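Local coordinates for protein ferulic acid decarboxylase 1 (Candida dubliniensis, PDB 4ZAD) that probably catalyses the reversible, non-oxidative decarboxylation of cinnamic, coumaric and ferulic acids to the matching vinyl compounds, using prenylated FMN and manganese, at residues K65-I70 and T141-P146; F220-A225 and E263-C268; M270-Y275 and N308-R313. One frame throughout, in Å; residues are numbered along the deposited sequence.

Contact 1. Residues K65-I70 and T141-P146; sequences KNLFRI and TKLPVP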
ATOM      1  N   LYS A  65      30.697 -25.280  22.623  1.00 44.35           N
ATOM      2  CA  LYS A  65      29.501 -25.790  23.292  1.00 44.95           C
ATOM      3  C   LYS A  65      28.739 -24.640  23.936  1.00 43.22           C
ATOM      4  O   LYS A  65      27.548 -24.747  24.188  1.00 42.27           O
ATOM      5  CB  LYS A  65      29.831 -26.941  24.284  1.00 45.92           C
ATOM      6  CG  LYS A  65      30.235 -26.556  25.726  1.00 48.96           C
ATOM      7  CD  LYS A  65      31.162 -27.660  26.365  1.00 53.48           C
ATOM      8  CE  LYS A  65      30.751 -28.081  27.815  1.00 55.85           C
ATOM      9  NZ  LYS A  65      31.395 -27.259  28.908  1.00 55.75           N
ATOM     10  N   ASN A  66      29.457 -23.542  24.170  1.00 41.95           N
ATOM     11  CA  ASN A  66      28.888 -22.325  24.746  1.00 40.61           C
ATOM     12  C   ASN A  66      28.710 -21.128  23.800  1.00 39.62           C
ATOM     13  O   ASN A  66      27.899 -20.268  24.073  1.00 39.58           O
ATOM     14  CB  ASN A  66      29.763 -21.878  25.925  1.00 40.47           C
ATOM     15  CG  ASN A  66      29.639 -22.780  27.125  1.00 38.02           C
ATOM     16  OD1 ASN A  66      30.605 -22.993  27.842  1.00 34.82           O
ATOM     17  ND2 ASN A  66      28.451 -23.297  27.362  1.00 33.88           N
ATOM     18  N   LEU A  67      29.482 -21.055  22.722  1.00 38.69           N
ATOM     19  CA  LEU A  67      29.519 -19.865  21.867  1.00 37.86           C
ATOM     20  C   LEU A  67      29.276 -20.202  20.405  1.00 37.63           C
ATOM     21  O   LEU A  67      30.086 -20.936  19.816  1.00 37.58           O
ATOM     22  CB  LEU A  67      30.907 -19.210  21.951  1.00 37.66           C
ATOM     23  CG  LEU A  67      31.217 -18.554  23.285  1.00 36.05           C
ATOM     24  CD1 LEU A  67      32.687 -18.125  23.397  1.00 32.91           C
ATOM     25  CD2 LEU A  67      30.265 -17.365  23.417  1.00 34.99           C
ATOM     26  N   PHE A  68      28.162 -19.745  19.809  1.00 36.73           N
ATOM     27  CA  PHE A  68      26.901 -19.412  20.497  1.00 35.31           C
ATOM     28  C   PHE A  68      25.782 -19.963  19.608  1.00 35.04           C
ATOM     29  O   PHE A  68      26.043 -20.379  18.461  1.00 34.72           O
ATOM     30  CB  PHE A  68      26.732 -17.908  20.706  1.00 35.01           C
ATOM     31  CG  PHE A  68      27.196 -17.088  19.551  1.00 33.44           C
ATOM     32  CD1 PHE A  68      26.410 -16.955  18.423  1.00 33.67           C
ATOM     33  CD2 PHE A  68      28.422 -16.452  19.595  1.00 32.62           C
ATOM     34  CE1 PHE A  68      26.844 -16.216  17.333  1.00 35.13           C
ATOM     35  CE2 PHE A  68      28.880 -15.709  18.524  1.00 32.93           C
ATOM     36  CZ  PHE A  68      28.101 -15.590  17.379  1.00 35.71           C
ATOM     37  N   ARG A  69      24.566 -20.003  20.146  1.00 34.66           N
ATOM     38  CA  ARG A  69      23.354 -20.266  19.346  1.00 35.04           C
ATOM     39  C   ARG A  69      22.839 -18.935  18.862  1.00 34.51           C
ATOM     40  O   ARG A  69      23.271 -17.901  19.354  1.00 34.75           O
ATOM     41  CB  ARG A  69      22.241 -20.900  20.192  1.00 35.42           C
ATOM     42  CG  ARG A  69      22.449 -22.387  20.532  1.00 36.28           C
ATOM     43  CD  ARG A  69      22.399 -22.671  22.047  1.00 37.54           C
ATOM     44  NE  ARG A  69      21.040 -22.814  22.580  1.00 38.14           N
ATOM     45  CZ  ARG A  69      20.719 -22.695  23.870  1.00 40.69           C
ATOM     46  NH1 ARG A  69      21.627 -22.393  24.780  1.00 41.72           N
ATOM     47  NH2 ARG A  69      19.468 -22.855  24.258  1.00 44.09           N
ATOM     48  N   ILE A  70      21.891 -18.961  17.931  1.00 33.99           N
ATOM     49  CA  ILE A  70      21.223 -17.735  17.461  1.00 32.85           C
ATOM     50  C   ILE A  70      19.700 -17.812  17.617  1.00 32.82           C
ATOM     51  O   ILE A  70      19.084 -18.784  17.184  1.00 33.63           O
ATOM     52  CB  ILE A  70      21.605 -17.390  15.997  1.00 32.77           C
ATOM     53  CG1 ILE A  70      23.093 -17.000  15.935  1.00 31.97           C
ATOM     54  CG2 ILE A  70      20.707 -16.236  15.439  1.00 30.45           C
ATOM     55  CD1 ILE A  70      23.641 -16.893  14.517  1.00 32.77           C
ATOM     56  N   THR A 141      36.850 -14.033  14.591  1.00 37.99           N
ATOM     57  CA  THR A 141      36.911 -14.723  13.284  1.00 37.50           C
ATOM     58  C   THR A 141      36.348 -16.148  13.363  1.00 36.99           C
ATOM     59  O   THR A 141      35.749 -16.640  12.396  1.00 36.62           O
ATOM     60  CB  THR A 141      38.423 -14.701  12.780  1.00 37.83           C
ATOM     61  OG1 THR A 141      38.794 -13.344  12.517  1.00 37.25           O
ATOM     62  CG2 THR A 141      38.717 -15.564  11.525  1.00 39.58           C
ATOM     63  N   LYS A 142      36.515 -16.788  14.522  1.00 36.17           N
ATOM     64  CA  LYS A 142      36.162 -18.199  14.691  1.00 36.23           C
ATOM     65  C   LYS A 142      34.742 -18.465  15.195  1.00 35.24           C
ATOM     66  O   LYS A 142      34.242 -19.598  15.096  1.00 34.80           O
ATOM     67  CB  LYS A 142      37.185 -18.892  15.608  1.00 36.71           C
ATOM     68  CG  LYS A 142      38.666 -18.679  15.173  1.00 37.78           C
ATOM     69  CD  LYS A 142      38.935 -19.173  13.750  1.00 38.87           C
ATOM     70  CE  LYS A 142      40.384 -18.979  13.331  1.00 40.28           C
ATOM     71  NZ  LYS A 142      40.582 -18.713  11.865  1.00 41.12           N
ATOM     72  N   LEU A 143      34.082 -17.421  15.689  1.00 34.35           N
ATOM     73  CA  LEU A 143      32.682 -17.540  16.145  1.00 33.44           C
ATOM     74  C   LEU A 143      31.710 -17.644  14.954  1.00 32.92           C
ATOM     75  O   LEU A 143      32.016 -17.185  13.855  1.00 32.55           O
ATOM     76  CB  LEU A 143      32.333 -16.362  17.060  1.00 33.06           C
ATOM     77  CG  LEU A 143      33.204 -16.244  18.325  1.00 31.01           C
ATOM     78  CD1 LEU A 143      32.832 -14.989  19.132  1.00 28.54           C
ATOM     79  CD2 LEU A 143      33.060 -17.487  19.145  1.00 27.98           C
ATOM     80  N   PRO A 144      30.534 -18.247  15.164  1.00 32.67           N
ATOM     81  CA  PRO A 144      29.553 -18.397  14.107  1.00 32.67           C
ATOM     82  C   PRO A 144      28.710 -17.134  13.933  1.00 33.09           C
ATOM     83  O   PRO A 144      27.498 -17.119  14.232  1.00 33.24           O
ATOM     84  CB  PRO A 144      28.714 -19.556  14.598  1.00 32.47           C
ATOM     85  CG  PRO A 144      28.722 -19.414  16.049  1.00 32.42           C
ATOM     86  CD  PRO A 144      29.994 -18.726  16.441  1.00 33.03           C
ATOM     87  N   VAL A 145      29.381 -16.101  13.428  1.00 32.84           N
ATOM     88  CA  VAL A 145      28.803 -14.805  13.131  1.00 32.60           C
ATOM     89  C   VAL A 145      28.283 -14.936  11.725  1.00 32.70           C
ATOM     90  O   VAL A 145      29.000 -15.399  10.837  1.00 33.08           O
ATOM     91  CB  VAL A 145      29.887 -13.697  13.235  1.00 32.48           C
ATOM     92  CG1 VAL A 145      29.359 -12.324  12.831  1.00 31.78           C
ATOM     93  CG2 VAL A 145      30.459 -13.672  14.650  1.00 31.89           C
ATOM     94  N   PRO A 146      27.026 -14.572  11.512  1.00 32.98           N
ATOM     95  CA  PRO A 146      26.415 -14.786  10.204  1.00 33.16           C
ATOM     96  C   PRO A 146      26.823 -13.788   9.138  1.00 33.79           C
ATOM     97  O   PRO A 146      27.135 -12.637   9.466  1.00 34.59           O
ATOM     98  CB  PRO A 146      24.922 -14.608  10.482  1.00 32.91           C
ATOM     99  CG  PRO A 146      24.845 -13.767  11.702  1.00 33.13           C
ATOM    100  CD  PRO A 146      26.059 -14.084  12.513  1.00 33.08           C
TER
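The inverse gamma turn centred on P144, in the loop between strands 131-134 and 162-166, gives the ring of F68 a surface to lie on. P144 CD sits over one face of that ring, offset toward the rim and 3.9 Å from its centroid, a CH-pi contact only 17° off the ring normal. The carbonyl of the same proline reaches the far end of the ring, with P144 O 3.3 Å from F68 CE1. L143 and V145 complete the seat: L143 CB comes obliquely to F68 CE2 at 3.8 Å, and V145 CG2 meets CZ at the ring edge. F68 follows a cis peptide bond, and its CG stands between the backbone N and the carbonyl carbon (chi1 39°), which swings the ring across to the proline although the CB itself does not aim that way. At the two ends aliphatic groups meet. L67 CB touches L143 CD2 at 3.9 Å, and I70 CD1 lies 4.2 Å from P146 CD. All seven touching residues are buried. The carbonyl oxygen of L67 takes hydrogen bonds from Q57 and N61, while R69 and I70 enter the small mixed sheet by backbone bonds to M318 and F52. L67 and F68 also lean on M270 of strand 270-277, so the contact joins the N-terminal region to a loop of the Rift-related region, beside the large antiparallel sheet.

Contact 2. Residues F220-A225 and E263-C268; sequences FGVPPA and EVPADC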
ATOM      1  N   PHE A 220      24.819  -8.753  24.638  1.00 24.95           N
ATOM      2  CA  PHE A 220      23.871  -9.570  23.820  1.00 24.71           C
ATOM      3  C   PHE A 220      22.907 -10.319  24.719  1.00 24.34           C
ATOM      4  O   PHE A 220      23.293 -10.787  25.799  1.00 24.03           O
ATOM      5  CB  PHE A 220      24.619 -10.559  22.930  1.00 24.60           C
ATOM      6  CG  PHE A 220      25.558  -9.907  21.981  1.00 24.40           C
ATOM      7  CD1 PHE A 220      25.096  -9.337  20.826  1.00 26.04           C
ATOM      8  CD2 PHE A 220      26.894  -9.846  22.250  1.00 25.71           C
ATOM      9  CE1 PHE A 220      25.956  -8.703  19.967  1.00 25.54           C
ATOM     10  CE2 PHE A 220      27.757  -9.213  21.394  1.00 25.07           C
ATOM     11  CZ  PHE A 220      27.290  -8.649  20.257  1.00 25.33           C
ATOM     12  N   GLY A 221      21.650 -10.398  24.301  1.00 24.08           N
ATOM     13  CA  GLY A 221      20.635 -11.066  25.111  1.00 24.39           C
ATOM     14  C   GLY A 221      20.321 -10.321  26.385  1.00 24.43           C
ATOM     15  O   GLY A 221      20.074 -10.899  27.421  1.00 25.21           O
ATOM     16  N   VAL A 222      20.319  -9.009  26.304  1.00 24.91           N
ATOM     17  CA  VAL A 222      19.998  -8.171  27.450  1.00 24.57           C
ATOM     18  C   VAL A 222      18.519  -8.291  27.777  1.00 24.01           C
ATOM     19  O   VAL A 222      17.796  -8.943  27.061  1.00 23.67           O
ATOM     20  CB  VAL A 222      20.302  -6.692  27.143  1.00 24.78           C
ATOM     21  CG1 VAL A 222      21.777  -6.533  26.568  1.00 23.99           C
ATOM     22  CG2 VAL A 222      19.254  -6.155  26.216  1.00 23.42           C
ATOM     23  N   PRO A 223      18.077  -7.687  28.882  1.00 23.95           N
ATOM     24  CA  PRO A 223      16.667  -7.648  29.197  1.00 24.17           C
ATOM     25  C   PRO A 223      15.871  -7.053  28.061  1.00 23.94           C
ATOM     26  O   PRO A 223      16.147  -5.921  27.648  1.00 24.58           O
ATOM     27  CB  PRO A 223      16.634  -6.727  30.404  1.00 24.56           C
ATOM     28  CG  PRO A 223      17.905  -7.004  31.048  1.00 24.33           C
ATOM     29  CD  PRO A 223      18.862  -7.059  29.947  1.00 23.76           C
ATOM     30  N   PRO A 224      14.920  -7.813  27.521  1.00 23.47           N
ATOM     31  CA  PRO A 224      14.125  -7.375  26.384  1.00 22.84           C
ATOM     32  C   PRO A 224      13.556  -5.947  26.489  1.00 22.05           C
ATOM     33  O   PRO A 224      13.451  -5.288  25.482  1.00 22.56           O
ATOM     34  CB  PRO A 224      12.982  -8.410  26.357  1.00 22.77           C
ATOM     35  CG  PRO A 224      13.658  -9.637  26.750  1.00 23.55           C
ATOM     36  CD  PRO A 224      14.611  -9.211  27.866  1.00 23.65           C
ATOM     37  N   ALA A 225      13.161  -5.478  27.650  1.00 21.36           N
ATOM     38  CA  ALA A 225      12.722  -4.081  27.746  1.00 22.35           C
ATOM     39  C   ALA A 225      13.916  -3.159  27.478  1.00 22.72           C
ATOM     40  O   ALA A 225      13.751  -2.104  26.877  1.00 22.66           O
ATOM     41  CB  ALA A 225      12.110  -3.771  29.112  1.00 21.57           C
ATOM     42  N   GLU A 263      28.628  -0.247  33.789  1.00 32.14           N
ATOM     43  CA  GLU A 263      27.669  -1.204  34.336  1.00 31.58           C
ATOM     44  C   GLU A 263      26.828  -1.770  33.232  1.00 30.22           C
ATOM     45  O   GLU A 263      26.285  -1.041  32.425  1.00 30.94           O
ATOM     46  CB  GLU A 263      26.733  -0.520  35.329  1.00 31.92           C
ATOM     47  CG  GLU A 263      27.429  -0.210  36.618  1.00 33.09           C
ATOM     48  CD  GLU A 263      26.621   0.661  37.539  1.00 33.91           C
ATOM     49  OE1 GLU A 263      25.623   1.292  37.067  1.00 35.75           O
ATOM     50  OE2 GLU A 263      27.018   0.709  38.735  1.00 33.77           O
ATOM     51  N   VAL A 264      26.667  -3.072  33.248  1.00 29.11           N
ATOM     52  CA  VAL A 264      25.879  -3.742  32.255  1.00 27.91           C
ATOM     53  C   VAL A 264      24.841  -4.621  32.939  1.00 26.96           C
ATOM     54  O   VAL A 264      24.989  -4.934  34.099  1.00 25.89           O
ATOM     55  CB  VAL A 264      26.799  -4.548  31.380  1.00 28.47           C
ATOM     56  CG1 VAL A 264      27.780  -3.596  30.680  1.00 27.75           C
ATOM     57  CG2 VAL A 264      27.532  -5.611  32.204  1.00 27.76           C
ATOM     58  N   PRO A 265      23.760  -4.987  32.232  1.00 26.87           N
ATOM     59  CA  PRO A 265      22.717  -5.745  32.923  1.00 26.34           C
ATOM     60  C   PRO A 265      23.202  -7.100  33.446  1.00 26.36           C
ATOM     61  O   PRO A 265      23.916  -7.813  32.750  1.00 26.17           O
ATOM     62  CB  PRO A 265      21.639  -5.943  31.851  1.00 26.73           C
ATOM     63  CG  PRO A 265      21.946  -4.990  30.734  1.00 26.53           C
ATOM     64  CD  PRO A 265      23.421  -4.701  30.819  1.00 26.75           C
ATOM     65  N   ALA A 266      22.811  -7.441  34.673  1.00 26.63           N
ATOM     66  CA  ALA A 266      23.087  -8.758  35.263  1.00 27.15           C
ATOM     67  C   ALA A 266      22.735  -9.909  34.341  1.00 27.74           C
ATOM     68  O   ALA A 266      23.488 -10.865  34.245  1.00 27.99           O
ATOM     69  CB  ALA A 266      22.339  -8.914  36.584  1.00 27.11           C
ATOM     70  N   ASP A 267      21.598  -9.815  33.660  1.00 28.97           N
ATOM     71  CA  ASP A 267      21.130 -10.894  32.776  1.00 30.61           C
ATOM     72  C   ASP A 267      21.396 -10.559  31.318  1.00 30.61           C
ATOM     73  O   ASP A 267      20.573  -9.933  30.629  1.00 31.00           O
ATOM     74  CB  ASP A 267      19.630 -11.180  32.978  1.00 31.21           C
ATOM     75  CG  ASP A 267      19.304 -11.642  34.396  1.00 33.45           C
ATOM     76  OD1 ASP A 267      19.557 -12.836  34.691  1.00 35.99           O
ATOM     77  OD2 ASP A 267      18.796 -10.810  35.195  1.00 35.89           O
ATOM     78  N   CYS A 268      22.573 -10.952  30.860  1.00 30.15           N
ATOM     79  CA  CYS A 268      22.882 -10.899  29.445  1.00 29.85           C
ATOM     80  C   CYS A 268      23.321 -12.298  29.093  1.00 30.35           C
ATOM     81  O   CYS A 268      23.576 -13.107  29.994  1.00 30.69           O
ATOM     82  CB  CYS A 268      23.996  -9.906  29.137  1.00 29.47           C
ATOM     83  SG  CYS A 268      23.663  -8.236  29.595  1.00 26.99           S
TER
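C268 and P223, with P265 close behind, carry most of this contact. P223 lays its ring obliquely against P265, with P223 CD 3.5 Å from P265 CB, and the same CD rests 3.4 Å from the carbonyl oxygen of D267. One ring carbon thus takes both contacts. C268 packs on the backbone of F220 and G221. Its CB sits 3.5 Å from F220 O, and its CA points a hydrogen at G221 O in a CA-H...O contact of 3.5 Å, with 156° at the hydrogen. Because SG is anti to the carbonyl carbon (chi1 -60°), it extends to V222 CG1, 4.0 Å away. V222 also brings its CB to P265 CG at 4.3 Å. G221 adopts a positive phi of 68°, a backbone shape that favours glycine, as the chain leaves strand 214-220. The oxygen of P265 is a hydrogen-bond acceptor for H128, and the side chain of P265 lies about 4 Å from that of W175, a prenylated-FMN binding residue. P223 takes the N-cap position of helix 224-230, so this is a strand-to-helix turn packed against the chain leaving strand 263-265, next to W175 of the prenylated-FMN site.

Contact 3. Residues M270-Y275 and N308-R313; sequences MVFEGY and NHISYR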
ATOM      1  N   MET A 270      25.927 -12.541  26.667  1.00 30.56           N
ATOM      2  CA  MET A 270      27.340 -12.266  26.442  1.00 30.43           C
ATOM      3  C   MET A 270      27.561 -10.780  26.498  1.00 30.49           C
ATOM      4  O   MET A 270      26.750 -10.009  25.915  1.00 30.08           O
ATOM      5  CB  MET A 270      27.817 -12.711  25.044  1.00 31.24           C
ATOM      6  CG  MET A 270      27.864 -14.194  24.770  1.00 31.68           C
ATOM      7  SD  MET A 270      28.208 -14.563  23.055  1.00 31.60           S
ATOM      8  CE  MET A 270      26.604 -14.210  22.353  1.00 34.95           C
ATOM      9  N   VAL A 271      28.690 -10.402  27.132  1.00 29.40           N
ATOM     10  CA  VAL A 271      29.126  -9.018  27.215  1.00 28.68           C
ATOM     11  C   VAL A 271      30.520  -8.916  26.639  1.00 28.14           C
ATOM     12  O   VAL A 271      31.372  -9.723  26.936  1.00 28.89           O
ATOM     13  CB  VAL A 271      29.109  -8.460  28.676  1.00 28.85           C
ATOM     14  CG1 VAL A 271      29.669  -7.032  28.713  1.00 26.77           C
ATOM     15  CG2 VAL A 271      27.688  -8.477  29.246  1.00 27.28           C
ATOM     16  N   PHE A 272      30.722  -7.931  25.780  1.00 27.70           N
ATOM     17  CA  PHE A 272      31.991  -7.670  25.133  1.00 27.21           C
ATOM     18  C   PHE A 272      32.439  -6.337  25.742  1.00 27.37           C
ATOM     19  O   PHE A 272      31.637  -5.420  25.836  1.00 26.63           O
ATOM     20  CB  PHE A 272      31.776  -7.460  23.634  1.00 27.26           C
ATOM     21  CG  PHE A 272      31.615  -8.724  22.810  1.00 27.81           C
ATOM     22  CD1 PHE A 272      31.222  -9.937  23.356  1.00 29.65           C
ATOM     23  CD2 PHE A 272      31.812  -8.676  21.451  1.00 29.31           C
ATOM     24  CE1 PHE A 272      31.075 -11.081  22.566  1.00 28.65           C
ATOM     25  CE2 PHE A 272      31.652  -9.840  20.648  1.00 30.08           C
ATOM     26  CZ  PHE A 272      31.288 -11.024  21.220  1.00 28.71           C
ATOM     27  N   GLU A 273      33.697  -6.226  26.155  1.00 27.26           N
ATOM     28  CA  GLU A 273      34.214  -4.995  26.766  1.00 27.15           C
ATOM     29  C   GLU A 273      35.394  -4.495  26.002  1.00 26.74           C
ATOM     30  O   GLU A 273      36.237  -5.298  25.639  1.00 26.46           O
ATOM     31  CB  GLU A 273      34.693  -5.263  28.199  1.00 26.97           C
ATOM     32  CG  GLU A 273      33.652  -5.945  29.093  1.00 27.92           C
ATOM     33  CD  GLU A 273      34.200  -6.244  30.462  1.00 30.81           C
ATOM     34  OE1 GLU A 273      35.342  -5.828  30.757  1.00 32.56           O
ATOM     35  OE2 GLU A 273      33.487  -6.874  31.262  1.00 33.01           O
ATOM     36  N   GLY A 274      35.510  -3.184  25.793  1.00 26.43           N
ATOM     37  CA  GLY A 274      36.739  -2.662  25.172  1.00 26.44           C
ATOM     38  C   GLY A 274      36.909  -1.155  25.085  1.00 26.19           C
ATOM     39  O   GLY A 274      36.541  -0.451  25.983  1.00 26.27           O
ATOM     40  N   TYR A 275      37.503  -0.680  23.998  1.00 26.57           N
ATOM     41  CA  TYR A 275      37.678   0.744  23.739  1.00 27.12           C
ATOM     42  C   TYR A 275      37.196   1.063  22.343  1.00 26.74           C
ATOM     43  O   TYR A 275      37.693   0.485  21.355  1.00 26.43           O
ATOM     44  CB  TYR A 275      39.157   1.151  23.846  1.00 27.15           C
ATOM     45  CG  TYR A 275      39.693   1.184  25.254  1.00 29.87           C
ATOM     46  CD1 TYR A 275      39.184   2.085  26.208  1.00 32.39           C
ATOM     47  CD2 TYR A 275      40.702   0.308  25.654  1.00 32.12           C
ATOM     48  CE1 TYR A 275      39.684   2.099  27.529  1.00 33.26           C
ATOM     49  CE2 TYR A 275      41.195   0.318  26.957  1.00 32.25           C
ATOM     50  CZ  TYR A 275      40.691   1.209  27.877  1.00 34.34           C
ATOM     51  OH  TYR A 275      41.214   1.210  29.150  1.00 40.05           O
ATOM     52  N   ASN A 308      38.594  -6.035  24.399  1.00 31.51           N
ATOM     53  CA  ASN A 308      39.611  -6.567  25.297  1.00 32.06           C
ATOM     54  C   ASN A 308      39.112  -7.729  26.159  1.00 32.31           C
ATOM     55  O   ASN A 308      39.907  -8.432  26.744  1.00 33.41           O
ATOM     56  CB  ASN A 308      40.128  -5.485  26.289  1.00 32.61           C
ATOM     57  CG  ASN A 308      40.736  -4.219  25.610  1.00 33.48           C
ATOM     58  OD1 ASN A 308      40.682  -3.118  26.213  1.00 34.01           O
ATOM     59  ND2 ASN A 308      41.315  -4.361  24.397  1.00 30.50           N
ATOM     60  N   HIS A 309      37.810  -7.917  26.297  1.00 32.26           N
ATOM     61  CA  HIS A 309      37.279  -8.897  27.245  1.00 32.32           C
ATOM     62  C   HIS A 309      35.963  -9.413  26.728  1.00 31.98           C
ATOM     63  O   HIS A 309      35.378  -8.791  25.863  1.00 32.41           O
ATOM     64  CB  HIS A 309      37.078  -8.275  28.645  1.00 32.27           C
ATOM     65  CG  HIS A 309      36.905  -9.286  29.736  1.00 33.02           C
ATOM     66  ND1 HIS A 309      37.964  -9.978  30.292  1.00 33.77           N
ATOM     67  CD2 HIS A 309      35.792  -9.735  30.364  1.00 34.95           C
ATOM     68  CE1 HIS A 309      37.508 -10.789  31.232  1.00 34.97           C
ATOM     69  NE2 HIS A 309      36.192 -10.663  31.294  1.00 33.81           N
ATOM     70  N   ILE A 310      35.535 -10.569  27.229  1.00 31.58           N
ATOM     71  CA  ILE A 310      34.222 -11.124  26.937  1.00 31.44           C
ATOM     72  C   ILE A 310      33.842 -12.002  28.116  1.00 31.86           C
ATOM     73  O   ILE A 310      34.648 -12.805  28.611  1.00 31.28           O
ATOM     74  CB  ILE A 310      34.180 -12.017  25.681  1.00 31.78           C
ATOM     75  CG1 ILE A 310      34.408 -11.214  24.400  1.00 31.58           C
ATOM     76  CG2 ILE A 310      32.822 -12.795  25.580  1.00 30.28           C
ATOM     77  CD1 ILE A 310      34.540 -12.115  23.152  1.00 33.05           C
ATOM     78  N   SER A 311      32.615 -11.828  28.580  1.00 31.66           N
ATOM     79  CA  SER A 311      32.058 -12.670  29.615  1.00 31.28           C
ATOM     80  C   SER A 311      30.810 -13.270  28.977  1.00 31.64           C
ATOM     81  O   SER A 311      30.192 -12.625  28.156  1.00 30.91           O
ATOM     82  CB  SER A 311      31.765 -11.848  30.883  1.00 31.06           C
ATOM     83  OG  SER A 311      30.698 -10.924  30.701  1.00 30.87           O
ATOM     84  N   TYR A 312      30.482 -14.516  29.308  1.00 32.81           N
ATOM     85  CA  TYR A 312      29.341 -15.206  28.693  1.00 34.15           C
ATOM     86  C   TYR A 312      28.858 -16.385  29.528  1.00 34.38           C
ATOM     87  O   TYR A 312      29.632 -17.026  30.232  1.00 34.58           O
ATOM     88  CB  TYR A 312      29.692 -15.692  27.286  1.00 34.54           C
ATOM     89  CG  TYR A 312      30.793 -16.711  27.266  1.00 36.67           C
ATOM     90  CD1 TYR A 312      32.120 -16.325  27.248  1.00 37.10           C
ATOM     91  CD2 TYR A 312      30.514 -18.065  27.269  1.00 39.21           C
ATOM     92  CE1 TYR A 312      33.136 -17.256  27.242  1.00 38.00           C
ATOM     93  CE2 TYR A 312      31.549 -19.017  27.261  1.00 38.99           C
ATOM     94  CZ  TYR A 312      32.841 -18.593  27.254  1.00 36.75           C
ATOM     95  OH  TYR A 312      33.847 -19.492  27.236  1.00 36.39           O
ATOM     96  N   ARG A 313      27.563 -16.660  29.447  1.00 34.52           N
ATOM     97  CA  ARG A 313      26.958 -17.705  30.258  1.00 34.91           C
ATOM     98  C   ARG A 313      27.059 -19.057  29.570  1.00 35.24           C
ATOM     99  O   ARG A 313      27.521 -19.151  28.453  1.00 34.76           O
ATOM    100  CB  ARG A 313      25.500 -17.367  30.534  1.00 34.80           C
ATOM    101  CG  ARG A 313      24.585 -17.512  29.330  1.00 34.37           C
ATOM    102  CD  ARG A 313      23.174 -17.001  29.622  1.00 33.72           C
ATOM    103  NE  ARG A 313      22.604 -17.562  30.849  1.00 31.86           N
ATOM    104  CZ  ARG A 313      21.521 -17.091  31.439  1.00 29.66           C
ATOM    105  NH1 ARG A 313      20.891 -16.051  30.940  1.00 30.44           N
ATOM    106  NH2 ARG A 313      21.076 -17.638  32.543  1.00 29.26           N
TER
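F272 and I310 lie side by side on one face of an antiparallel strand pair, with I310 CD1 over the face of the F272 ring, 4.0 Å from its centroid, a CH-pi contact. On the same face M270 CG meets Y312 CB at 3.5 Å. The opposite face carries E273 beside H309, where the extended glutamate chain brings OE1 to 3.7 Å from H309 CB, and V271 beside S311. V271 N reaches S311 O at 2.9 Å and S311 N returns to V271 O, a hydrogen-bonded pair. Further along, a classic beta bulge sets N308 and H309 both against E273, whose O accepts from N308 N at 2.8 Å and from H309 N at 3.1 Å. E273 N bonds H309 O from 50° above the carbonyl plane. N308 OD1 approaches the Y275 ring obliquely, 3.5 Å from Y275 CD2, amide and ring planes 69° apart. Outside the pair, T259 OG1 and the E258 backbone N hold the E273 carboxylate, H128 bonds S311 OG, and D63 bonds the Y312 hydroxyl. F220 meets the F272 ring edge-to-face. With both carboxylate oxygens so held, and the H309 imidazole near, the buried E273 may favour its charged form.

In the fold
All three contacts are mainly buried, with partly exposed residues touching at D267 in contact 2 and at Y275 and N308 in contact 3. Contact 3 is a paired-strand interior of the large antiparallel sheet and is the one held by backbone hydrogen bonds; contacts 1 and 2 are packed by prolines and aliphatic groups, with an aromatic ring added in contact 1 and a cysteine and backbone oxygens in contact 2. Contact 2 meets contact 3 through F220 at the end of strand 214-220: M270 O lies 2.6 Å from F220 N, a probable hydrogen bond. Segment 65-70 of contact 1 reaches contact 3 where L67 CD2 lies 3.5 Å from M270 SD. Contacts 1 and 2 do not touch, but M270 meets both.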